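Local coordinates for paenibacillus xanthan lyase (Paenibacillus, PDB 6F2P), which cleaves xanthan by beta-elimination as a polysaccharide lyase, probably removing the terminal, often pyruvylated, mannose of its side chains, at residues G560-G565 / A629-T634; F489-V494 / P621-S626; L602-G607 / Y615-L620. One frame throughout, in Å; residues are numbered along the deposited sequence.

Contact 1: residues G560-G565 / A629-T634. With CA (calcium ion), chain I.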
loop_
_atom_site.group_PDB
_atom_site.type_symbol
_atom_site.label_atom_id
_atom_site.label_comp_id
_atom_site.label_asym_id
_atom_site.label_seq_id
_atom_site.Cartn_x
_atom_site.Cartn_y
_atom_site.Cartn_z
ATOM N N GLY A 560 -12.709 21.916 13.406
ATOM C CA GLY A 560 -12.521 21.771 14.835
ATOM C C GLY A 560 -11.256 20.986 15.119
ATOM O O GLY A 560 -10.825 20.191 14.290
ATOM N N TYR A 561 -10.645 21.222 16.277
ATOM C CA TYR A 561 -9.459 20.474 16.679
ATOM C C TYR A 561 -9.575 20.133 18.159
ATOM O O TYR A 561 -9.666 21.015 19.004
ATOM C CB TYR A 561 -8.179 21.275 16.442
ATOM C CG TYR A 561 -8.090 21.936 15.087
ATOM C CD1 TYR A 561 -8.843 23.071 14.797
ATOM C CD2 TYR A 561 -7.233 21.448 14.107
ATOM C CE1 TYR A 561 -8.771 23.686 13.568
ATOM C CE2 TYR A 561 -7.150 22.064 12.866
ATOM C CZ TYR A 561 -7.928 23.183 12.609
ATOM O OH TYR A 561 -7.883 23.817 11.399
ATOM N N TYR A 562 -9.576 18.849 18.476
ATOM C CA TYR A 562 -9.660 18.435 19.858
ATOM C C TYR A 562 -8.310 17.862 20.255
ATOM O O TYR A 562 -7.695 17.122 19.491
ATOM C CB TYR A 562 -10.814 17.442 20.040
ATOM C CG TYR A 562 -10.721 16.553 21.258
ATOM C CD1 TYR A 562 -10.621 17.090 22.535
ATOM C CD2 TYR A 562 -10.756 15.172 21.128
ATOM C CE1 TYR A 562 -10.526 16.276 23.642
ATOM C CE2 TYR A 562 -10.669 14.348 22.226
ATOM C CZ TYR A 562 -10.553 14.900 23.482
ATOM O OH TYR A 562 -10.466 14.064 24.578
ATOM N N PHE A 563 -7.828 18.241 21.434
ATOM C CA PHE A 563 -6.523 17.783 21.893
ATOM C C PHE A 563 -6.629 16.949 23.166
ATOM O O PHE A 563 -6.652 17.486 24.268
ATOM C CB PHE A 563 -5.567 18.969 22.056
ATOM C CG PHE A 563 -5.397 19.761 20.792
ATOM C CD1 PHE A 563 -6.277 20.787 20.472
ATOM C CD2 PHE A 563 -4.390 19.449 19.894
ATOM C CE1 PHE A 563 -6.137 21.505 19.288
ATOM C CE2 PHE A 563 -4.249 20.163 18.718
ATOM C CZ PHE A 563 -5.125 21.192 18.418
ATOM N N PRO A 564 -6.698 15.623 23.004
ATOM C CA PRO A 564 -6.848 14.683 24.123
ATOM C C PRO A 564 -5.767 14.885 25.182
ATOM O O PRO A 564 -4.560 14.784 24.897
ATOM C CB PRO A 564 -6.690 13.318 23.457
ATOM C CG PRO A 564 -7.100 13.551 22.033
ATOM C CD PRO A 564 -6.671 14.941 21.696
ATOM N N GLY A 565 -6.210 15.192 26.399
ATOM C CA GLY A 565 -5.303 15.368 27.518
ATOM C C GLY A 565 -4.792 16.785 27.608
ATOM O O GLY A 565 -4.024 17.119 28.510
ATOM N N ALA A 629 -16.651 21.944 21.243
ATOM C CA ALA A 629 -16.602 21.908 22.696
ATOM C C ALA A 629 -17.335 20.670 23.205
ATOM O O ALA A 629 -16.842 19.946 24.076
ATOM C CB ALA A 629 -17.228 23.164 23.264
ATOM N N SER A 630 -18.510 20.418 22.638
ATOM C CA SER A 630 -19.334 19.295 23.071
ATOM C C SER A 630 -18.605 17.961 22.891
ATOM O O SER A 630 -18.647 17.097 23.767
ATOM C CB SER A 630 -20.666 19.299 22.324
ATOM O OG SER A 630 -21.439 18.166 22.668
ATOM N N TYR A 631 -17.923 17.813 21.758
ATOM C CA TYR A 631 -17.120 16.625 21.483
ATOM C C TYR A 631 -15.998 16.494 22.505
ATOM O O TYR A 631 -15.731 15.402 22.998
ATOM C CB TYR A 631 -16.541 16.690 20.067
ATOM C CG TYR A 631 -15.932 15.398 19.542
ATOM C CD1 TYR A 631 -14.653 14.998 19.918
ATOM C CD2 TYR A 631 -16.623 14.601 18.634
ATOM C CE1 TYR A 631 -14.088 13.823 19.422
ATOM C CE2 TYR A 631 -16.068 13.425 18.132
ATOM C CZ TYR A 631 -14.803 13.041 18.530
ATOM O OH TYR A 631 -14.253 11.871 18.035
ATOM N N ALA A 632 -15.347 17.604 22.832
ATOM C CA ALA A 632 -14.237 17.562 23.779
ATOM C C ALA A 632 -14.684 17.078 25.151
ATOM O O ALA A 632 -13.940 16.387 25.841
ATOM C CB ALA A 632 -13.570 18.911 23.881
ATOM N N ALA A 633 -15.906 17.423 25.541
ATOM C CA ALA A 633 -16.424 17.032 26.854
ATOM C C ALA A 633 -16.694 15.534 26.945
ATOM O O ALA A 633 -16.431 14.895 27.968
ATOM C CB ALA A 633 -17.691 17.812 27.174
ATOM N N THR A 634 -17.249 14.984 25.872
ATOM C CA THR A 634 -17.559 13.568 25.812
ATOM C C THR A 634 -17.154 13.044 24.433
ATOM O O THR A 634 -17.979 12.943 23.527
ATOM C CB THR A 634 -19.059 13.297 26.119
ATOM O OG1 THR A 634 -19.874 14.161 25.326
ATOM C CG2 THR A 634 -19.362 13.592 27.569
HETATM CA CA CA I . -1.931 16.387 29.692
HETATM O O HOH W 1 -11.824 15.068 26.817
HETATM O O HOH W 2 -0.848 18.075 28.401
#
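Tyr-562 and Ala-632 are joined at two levels, by direct apolar packing and by a single water that ties the phenol to the end of a helix. The water lies 2.8 Å from Tyr-562 OH and gives a hydrogen bond to Ala-632 O, 2.7 Å away. This carbonyl belongs to the last turn of helix 625-633, where the water serves as a donor to it. No direct hydrogen bond links 560-565 with 629-634.

The rest is hydrocarbon contact on one side of the Tyr-562 ring. Ala-632 CB touches Tyr-562 CD1 at 3.7 Å, and Ala-632 CA makes an off-centre CH-pi contact, 4.3 Å from the ring centroid. The neighbouring helix residue, Tyr-631, brings the edge of its own ring up: its CE1 is 4.0 Å from Tyr-562 CD2, and the two ring planes are inclined at 63°. With CG swung opposite the main-chain N (chi1 158°), the Tyr-562 ring stands out from the strand toward the helix. Pro-564 N lies 3.9 Å above the other face, near the rim, so the ring is held between its own chain and the helix. The chain turns a corner at Pro-564 and Gly-565, and Gly-565 O binds a calcium ion at 2.5 Å.

The hydroxyl of Tyr-631 reaches Glu-492, a ligand of a different calcium ion, so the tyrosine is second shell to that site. Strand 559-563 runs between strands 545-550 and 613-621 in the large antiparallel sheet of the super-sandwich domain. Helix 625-633 covers one face of this sheet, resting also on Tyr-547 and Leu-620, while Tyr-561 and Phe-563, alternating with Tyr-562, point to the opposite face, where Tyr-561 OH bonds to Glu-513.

Contact 2: residues F489-V494 / P621-S626. With CA (calcium ion), chain B.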
loop_
_atom_site.group_PDB
_atom_site.type_symbol
_atom_site.label_atom_id
_atom_site.label_comp_id
_atom_site.label_asym_id
_atom_site.label_seq_id
_atom_site.Cartn_x
_atom_site.Cartn_y
_atom_site.Cartn_z
ATOM N N PHE A 489 -12.709 7.985 10.852
ATOM C CA PHE A 489 -14.009 7.378 11.149
ATOM C C PHE A 489 -15.156 8.059 10.416
ATOM O O PHE A 489 -15.010 8.427 9.253
ATOM C CB PHE A 489 -14.260 7.333 12.659
ATOM C CG PHE A 489 -13.219 6.547 13.420
ATOM C CD1 PHE A 489 -13.088 5.178 13.233
ATOM C CD2 PHE A 489 -12.367 7.178 14.310
ATOM C CE1 PHE A 489 -12.128 4.445 13.934
ATOM C CE2 PHE A 489 -11.406 6.461 15.012
ATOM C CZ PHE A 489 -11.288 5.091 14.825
ATOM N N ASP A 490 -16.302 8.215 11.071
ATOM C CA ASP A 490 -17.454 8.781 10.364
ATOM C C ASP A 490 -17.409 10.307 10.232
ATOM O O ASP A 490 -17.814 10.846 9.210
ATOM C CB ASP A 490 -18.788 8.315 10.969
ATOM C CG ASP A 490 -18.882 8.586 12.448
ATOM O OD1 ASP A 490 -17.820 8.685 13.084
ATOM O OD2 ASP A 490 -20.008 8.695 12.981
ATOM N N ASP A 491 -16.921 10.999 11.256
ATOM C CA ASP A 491 -16.907 12.458 11.235
ATOM C C ASP A 491 -15.716 13.017 11.996
ATOM O O ASP A 491 -15.702 14.185 12.352
ATOM C CB ASP A 491 -18.214 13.034 11.799
ATOM C CG ASP A 491 -18.498 12.579 13.229
ATOM O OD1 ASP A 491 -17.719 11.775 13.785
ATOM O OD2 ASP A 491 -19.534 12.999 13.785
ATOM N N GLU A 492 -14.723 12.176 12.255
ATOM C CA GLU A 492 -13.501 12.643 12.893
ATOM C C GLU A 492 -12.295 11.935 12.318
ATOM O O GLU A 492 -12.407 10.823 11.797
ATOM C CB GLU A 492 -13.538 12.422 14.410
ATOM C CG GLU A 492 -13.606 10.969 14.841
ATOM C CD GLU A 492 -15.036 10.482 15.028
ATOM O OE1 GLU A 492 -15.604 9.952 14.053
ATOM O OE2 GLU A 492 -15.596 10.630 16.143
ATOM N N ILE A 493 -11.146 12.597 12.409
ATOM C CA ILE A 493 -9.864 11.964 12.137
ATOM C C ILE A 493 -8.978 12.083 13.365
ATOM O O ILE A 493 -8.751 13.181 13.868
ATOM C CB ILE A 493 -9.133 12.617 10.957
ATOM C CG1 ILE A 493 -9.954 12.469 9.678
ATOM C CG2 ILE A 493 -7.763 11.991 10.783
ATOM C CD1 ILE A 493 -10.454 13.775 9.138
ATOM N N VAL A 494 -8.492 10.959 13.868
ATOM C CA VAL A 494 -7.571 11.015 14.990
ATOM C C VAL A 494 -6.155 10.853 14.463
ATOM O O VAL A 494 -5.878 9.940 13.677
ATOM C CB VAL A 494 -7.867 9.930 16.042
ATOM C CG1 VAL A 494 -6.883 10.032 17.201
ATOM C CG2 VAL A 494 -9.308 10.045 16.540
ATOM N N PRO A 621 -14.004 18.171 11.357
ATOM C CA PRO A 621 -14.453 19.074 10.291
ATOM C C PRO A 621 -15.931 19.434 10.410
ATOM O O PRO A 621 -16.707 18.655 10.972
ATOM C CB PRO A 621 -14.219 18.255 9.007
ATOM C CG PRO A 621 -13.253 17.191 9.381
ATOM C CD PRO A 621 -13.543 16.878 10.826
ATOM N N ASN A 622 -16.296 20.611 9.903
ATOM C CA ASN A 622 -17.687 20.932 9.630
ATOM C C ASN A 622 -18.550 20.950 10.892
ATOM O O ASN A 622 -19.745 20.621 10.863
ATOM C CB ASN A 622 -18.239 19.931 8.602
ATOM C CG ASN A 622 -19.508 20.414 7.931
ATOM O OD1 ASN A 622 -19.719 21.620 7.745
ATOM N ND2 ASN A 622 -20.365 19.474 7.566
ATOM N N LYS A 623 -17.945 21.344 12.006
ATOM C CA LYS A 623 -18.691 21.447 13.256
ATOM C C LYS A 623 -18.679 22.869 13.787
ATOM O O LYS A 623 -17.691 23.591 13.638
ATOM C CB LYS A 623 -18.134 20.496 14.317
ATOM C CG LYS A 623 -18.810 19.154 14.350
ATOM C CD LYS A 623 -18.135 18.191 15.336
ATOM C CE LYS A 623 -18.884 16.862 15.382
ATOM N NZ LYS A 623 -19.386 16.491 14.016
ATOM N N THR A 624 -19.782 23.258 14.418
ATOM C CA THR A 624 -19.860 24.542 15.080
ATOM C C THR A 624 -18.903 24.551 16.257
ATOM O O THR A 624 -18.399 23.503 16.667
ATOM C CB THR A 624 -21.270 24.820 15.602
ATOM O OG1 THR A 624 -21.592 23.882 16.638
ATOM C CG2 THR A 624 -22.284 24.708 14.470
ATOM N N SER A 625 -18.661 25.741 16.792
ATOM C CA SER A 625 -17.757 25.916 17.912
ATOM C C SER A 625 -18.241 25.161 19.142
ATOM O O SER A 625 -17.437 24.571 19.865
ATOM C CB SER A 625 -17.611 27.404 18.236
ATOM O OG SER A 625 -16.796 27.590 19.378
ATOM N N SER A 626 -19.551 25.187 19.377
ATOM C CA SER A 626 -20.130 24.552 20.561
ATOM C C SER A 626 -20.126 23.042 20.413
ATOM O O SER A 626 -19.964 22.314 21.397
ATOM C CB SER A 626 -21.561 25.031 20.806
ATOM O OG SER A 626 -22.411 24.623 19.750
HETATM CA CA CA B . -17.814 9.884 15.265
HETATM O O HOH W 3 -17.116 16.495 12.298
#
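A salt bridge beside a calcium site joins Asp-491 to Lys-623 where two neighbouring inner strands of the large antiparallel sheet of the super-sandwich domain begin and end. Residues 489-492 form the turn of the beta hairpin between strands 481-488 and 493-501, closed by Phe-489 N to Glu-492 O. The facing segment leaves strand 613-621 and enters helix 625-633, with Thr-624 as its N-cap.

Three consecutive acidic side chains curl around the metal: Asp-490 and Asp-491 each give OD1, the latter at 2.4 Å, and Glu-492 binds through both carboxylate oxygens. Gln-636 and Glu-651 complete the protein ligands. With CG of Asp-491 between its main-chain N and carbonyl carbon (chi1 58°), OD1 binds the calcium while OD2 is turned away from it, to Lys-623 NZ, a long salt bridge of 3.5 Å between side chains crossing at about a right angle. Glu-492 OE1 also accepts from Asp-491 N, from above the carboxylate plane. Apolar contact is slight, Ile-493 CD1 lying 4.4 Å from Pro-621 CG. Pro-621 CD makes a van der Waals contact with Asp-491 O at 3.8 Å.

One water bridges the segments, donating to Asp-491 O (2.7 Å) and Pro-621 O (2.6 Å) and accepting from Lys-623 NZ (2.8 Å).

Contact 3: residues L602-G607 / Y615-L620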
loop_
_atom_site.group_PDB
_atom_site.type_symbol
_atom_site.label_atom_id
_atom_site.label_comp_id
_atom_site.label_asym_id
_atom_site.label_seq_id
_atom_site.Cartn_x
_atom_site.Cartn_y
_atom_site.Cartn_z
ATOM N N LEU A 602 -1.210 26.141 13.046
ATOM C CA LEU A 602 -1.213 25.554 14.386
ATOM C C LEU A 602 -0.225 24.391 14.415
ATOM O O LEU A 602 -0.209 23.578 13.491
ATOM C CB LEU A 602 -2.613 25.055 14.743
ATOM C CG LEU A 602 -3.786 26.030 14.571
ATOM C CD1 LEU A 602 -5.110 25.337 14.822
ATOM C CD2 LEU A 602 -3.649 27.230 15.487
ATOM N N TRP A 603 0.603 24.304 15.457
ATOM C CA TRP A 603 1.555 23.195 15.537
ATOM C C TRP A 603 2.057 22.827 16.941
ATOM O O TRP A 603 1.807 23.529 17.915
ATOM C CB TRP A 603 2.735 23.422 14.589
ATOM C CG TRP A 603 3.728 24.478 15.016
ATOM C CD1 TRP A 603 4.964 24.266 15.555
ATOM C CD2 TRP A 603 3.581 25.901 14.904
ATOM N NE1 TRP A 603 5.589 25.466 15.796
ATOM C CE2 TRP A 603 4.761 26.484 15.405
ATOM C CE3 TRP A 603 2.565 26.741 14.429
ATOM C CZ2 TRP A 603 4.952 27.866 15.447
ATOM C CZ3 TRP A 603 2.755 28.114 14.479
ATOM C CH2 TRP A 603 3.941 28.660 14.980
ATOM N N PHE A 604 2.747 21.693 17.021
ATOM C CA PHE A 604 3.386 21.245 18.248
ATOM C C PHE A 604 4.884 21.458 18.148
ATOM O O PHE A 604 5.483 21.271 17.080
ATOM C CB PHE A 604 3.153 19.750 18.482
ATOM C CG PHE A 604 1.706 19.356 18.594
ATOM C CD1 PHE A 604 0.911 19.853 19.614
ATOM C CD2 PHE A 604 1.154 18.445 17.706
ATOM C CE1 PHE A 604 -0.417 19.472 19.725
ATOM C CE2 PHE A 604 -0.179 18.053 17.819
ATOM C CZ PHE A 604 -0.963 18.570 18.826
ATOM N N ASP A 605 5.496 21.820 19.268
ATOM C CA ASP A 605 6.942 21.919 19.330
ATOM C C ASP A 605 7.461 20.875 20.294
ATOM O O ASP A 605 7.289 21.005 21.501
ATOM C CB ASP A 605 7.364 23.319 19.782
ATOM C CG ASP A 605 8.878 23.535 19.717
ATOM O OD1 ASP A 605 9.667 22.554 19.792
ATOM O OD2 ASP A 605 9.281 24.709 19.594
ATOM N N HIS A 606 8.110 19.849 19.752
ATOM C CA HIS A 606 8.688 18.775 20.558
ATOM C C HIS A 606 10.067 19.126 21.096
ATOM O O HIS A 606 10.706 18.303 21.758
ATOM C CB HIS A 606 8.783 17.487 19.740
ATOM C CG HIS A 606 7.514 17.130 19.034
ATOM N ND1 HIS A 606 6.438 16.560 19.678
ATOM C CD2 HIS A 606 7.144 17.276 17.738
ATOM C CE1 HIS A 606 5.460 16.366 18.810
ATOM N NE2 HIS A 606 5.863 16.796 17.626
ATOM N N GLY A 607 10.530 20.339 20.798
ATOM C CA GLY A 607 11.843 20.785 21.231
ATOM C C GLY A 607 13.001 20.189 20.449
ATOM O O GLY A 607 12.815 19.485 19.458
ATOM N N TYR A 615 2.513 13.129 20.020
ATOM C CA TYR A 615 1.415 14.070 19.893
ATOM C C TYR A 615 0.132 13.283 19.733
ATOM O O TYR A 615 0.154 12.093 19.402
ATOM C CB TYR A 615 1.612 15.017 18.696
ATOM C CG TYR A 615 1.650 14.328 17.340
ATOM C CD1 TYR A 615 0.478 13.917 16.710
ATOM C CD2 TYR A 615 2.861 14.106 16.683
ATOM C CE1 TYR A 615 0.510 13.283 15.488
ATOM C CE2 TYR A 615 2.902 13.477 15.448
ATOM C CZ TYR A 615 1.722 13.064 14.858
ATOM O OH TYR A 615 1.744 12.431 13.634
ATOM N N SER A 616 -0.982 13.962 19.964
ATOM C CA SER A 616 -2.286 13.437 19.616
ATOM C C SER A 616 -3.217 14.613 19.402
ATOM O O SER A 616 -3.152 15.602 20.131
ATOM C CB SER A 616 -2.824 12.524 20.717
ATOM O OG SER A 616 -3.089 13.252 21.899
ATOM N N TYR A 617 -4.054 14.518 18.375
ATOM C CA TYR A 617 -5.107 15.501 18.134
ATOM C C TYR A 617 -6.181 14.869 17.265
ATOM O O TYR A 617 -5.952 13.821 16.649
ATOM C CB TYR A 617 -4.555 16.784 17.490
ATOM C CG TYR A 617 -3.908 16.608 16.128
ATOM C CD1 TYR A 617 -2.594 16.176 16.015
ATOM C CD2 TYR A 617 -4.601 16.912 14.958
ATOM C CE1 TYR A 617 -1.990 16.024 14.773
ATOM C CE2 TYR A 617 -4.004 16.768 13.709
ATOM C CZ TYR A 617 -2.700 16.320 13.627
ATOM O OH TYR A 617 -2.094 16.164 12.400
ATOM N N VAL A 618 -7.347 15.506 17.222
ATOM C CA VAL A 618 -8.491 14.967 16.505
ATOM C C VAL A 618 -9.060 16.040 15.609
ATOM O O VAL A 618 -9.430 17.109 16.088
ATOM C CB VAL A 618 -9.617 14.550 17.473
ATOM C CG1 VAL A 618 -10.853 14.153 16.699
ATOM C CG2 VAL A 618 -9.161 13.430 18.395
ATOM N N LEU A 619 -9.134 15.766 14.310
ATOM C CA LEU A 619 -9.745 16.711 13.388
ATOM C C LEU A 619 -11.254 16.541 13.429
ATOM O O LEU A 619 -11.770 15.426 13.292
ATOM C CB LEU A 619 -9.230 16.508 11.965
ATOM C CG LEU A 619 -7.752 16.820 11.745
ATOM C CD1 LEU A 619 -7.365 16.624 10.274
ATOM C CD2 LEU A 619 -7.427 18.233 12.212
ATOM N N LEU A 620 -11.958 17.650 13.620
ATOM C CA LEU A 620 -13.410 17.640 13.668
ATOM C C LEU A 620 -13.963 18.603 12.630
ATOM O O LEU A 620 -14.336 19.725 12.966
ATOM C CB LEU A 620 -13.888 18.040 15.067
ATOM C CG LEU A 620 -13.455 17.102 16.201
ATOM C CD1 LEU A 620 -13.779 17.697 17.562
ATOM C CD2 LEU A 620 -14.109 15.726 16.066
#
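Aromatic packing dominates, with Phe-604 pushed between Tyr-615 and Tyr-617 of the facing strand. Its CD2 touches Tyr-615 CB at 3.6 Å. At the next ring atom, Phe-604 CE2 is 3.6 Å from Tyr-617 CD1, which lies in the plane of the phenylalanine ring. The Phe-604 and Tyr-617 rings are oblique to one another, their centroids 5.9 Å apart and their planes at 53°. Tyr-617 carries CG between its own main-chain N and carbonyl carbon (chi1 62°), which sets the ring beside Phe-604. A second, looser ring contact lies two residues on, where His-606 CE1 approaches the edge of the Tyr-615 ring, 4.0 Å from CD2.

Main-chain polar groups take little part across the contact. Phe-604 CZ comes within 3.9 Å of Ser-616 O, and no hydrogen bond passes between 602-607 and 615-620. The polar ends of the side chains turn to other strands instead: His-606 NE2 bonds to Thr-510 OG1, and Tyr-615 OH to Lys-484 NZ. Within 602-607, Asp-605 forms an Asx turn, its OD1 accepting from Gly-607 N at 2.6 Å nearly in line with the C-O bond, while OD2 makes a salt bridge with Lys-570.

The two strands follow each other in the chain but belong to different sheets. Their short axes run antiparallel at 165° and approach to 9.4 Å, the spacing of sheets packed face to face through side chains. Strand 595-607 lies between 508-516 and 566-578 in the five-stranded sheet, and strand 613-621 between 493-501 and 559-563 in the larger one. The contact is therefore part of the packing between the two sheets, with Val-512 and Ala-567 also touching Phe-604 and Ile-500 touching both His-606 and Tyr-615.

Contact 3 is the buried one, aromatic packing between the two sheets, whereas contacts 1 and 2 are partly buried, contact 1 on the helix-covered face of the large sheet and contact 2 at the ends of its strands, and bring in water and calcium. The continuous run 613-633 serves all three: the strand contact 3, its exit and the helix start contact 2, the helix end contact 1. Hydrogen bonds from 615-620 to 560-565 and to Ile-493 put the three strands side by side. Contacts 1 and 2 also share a calcium second shell, while Phe-563 packs against Phe-604 and so carries contact 1's strand into the core of contact 3.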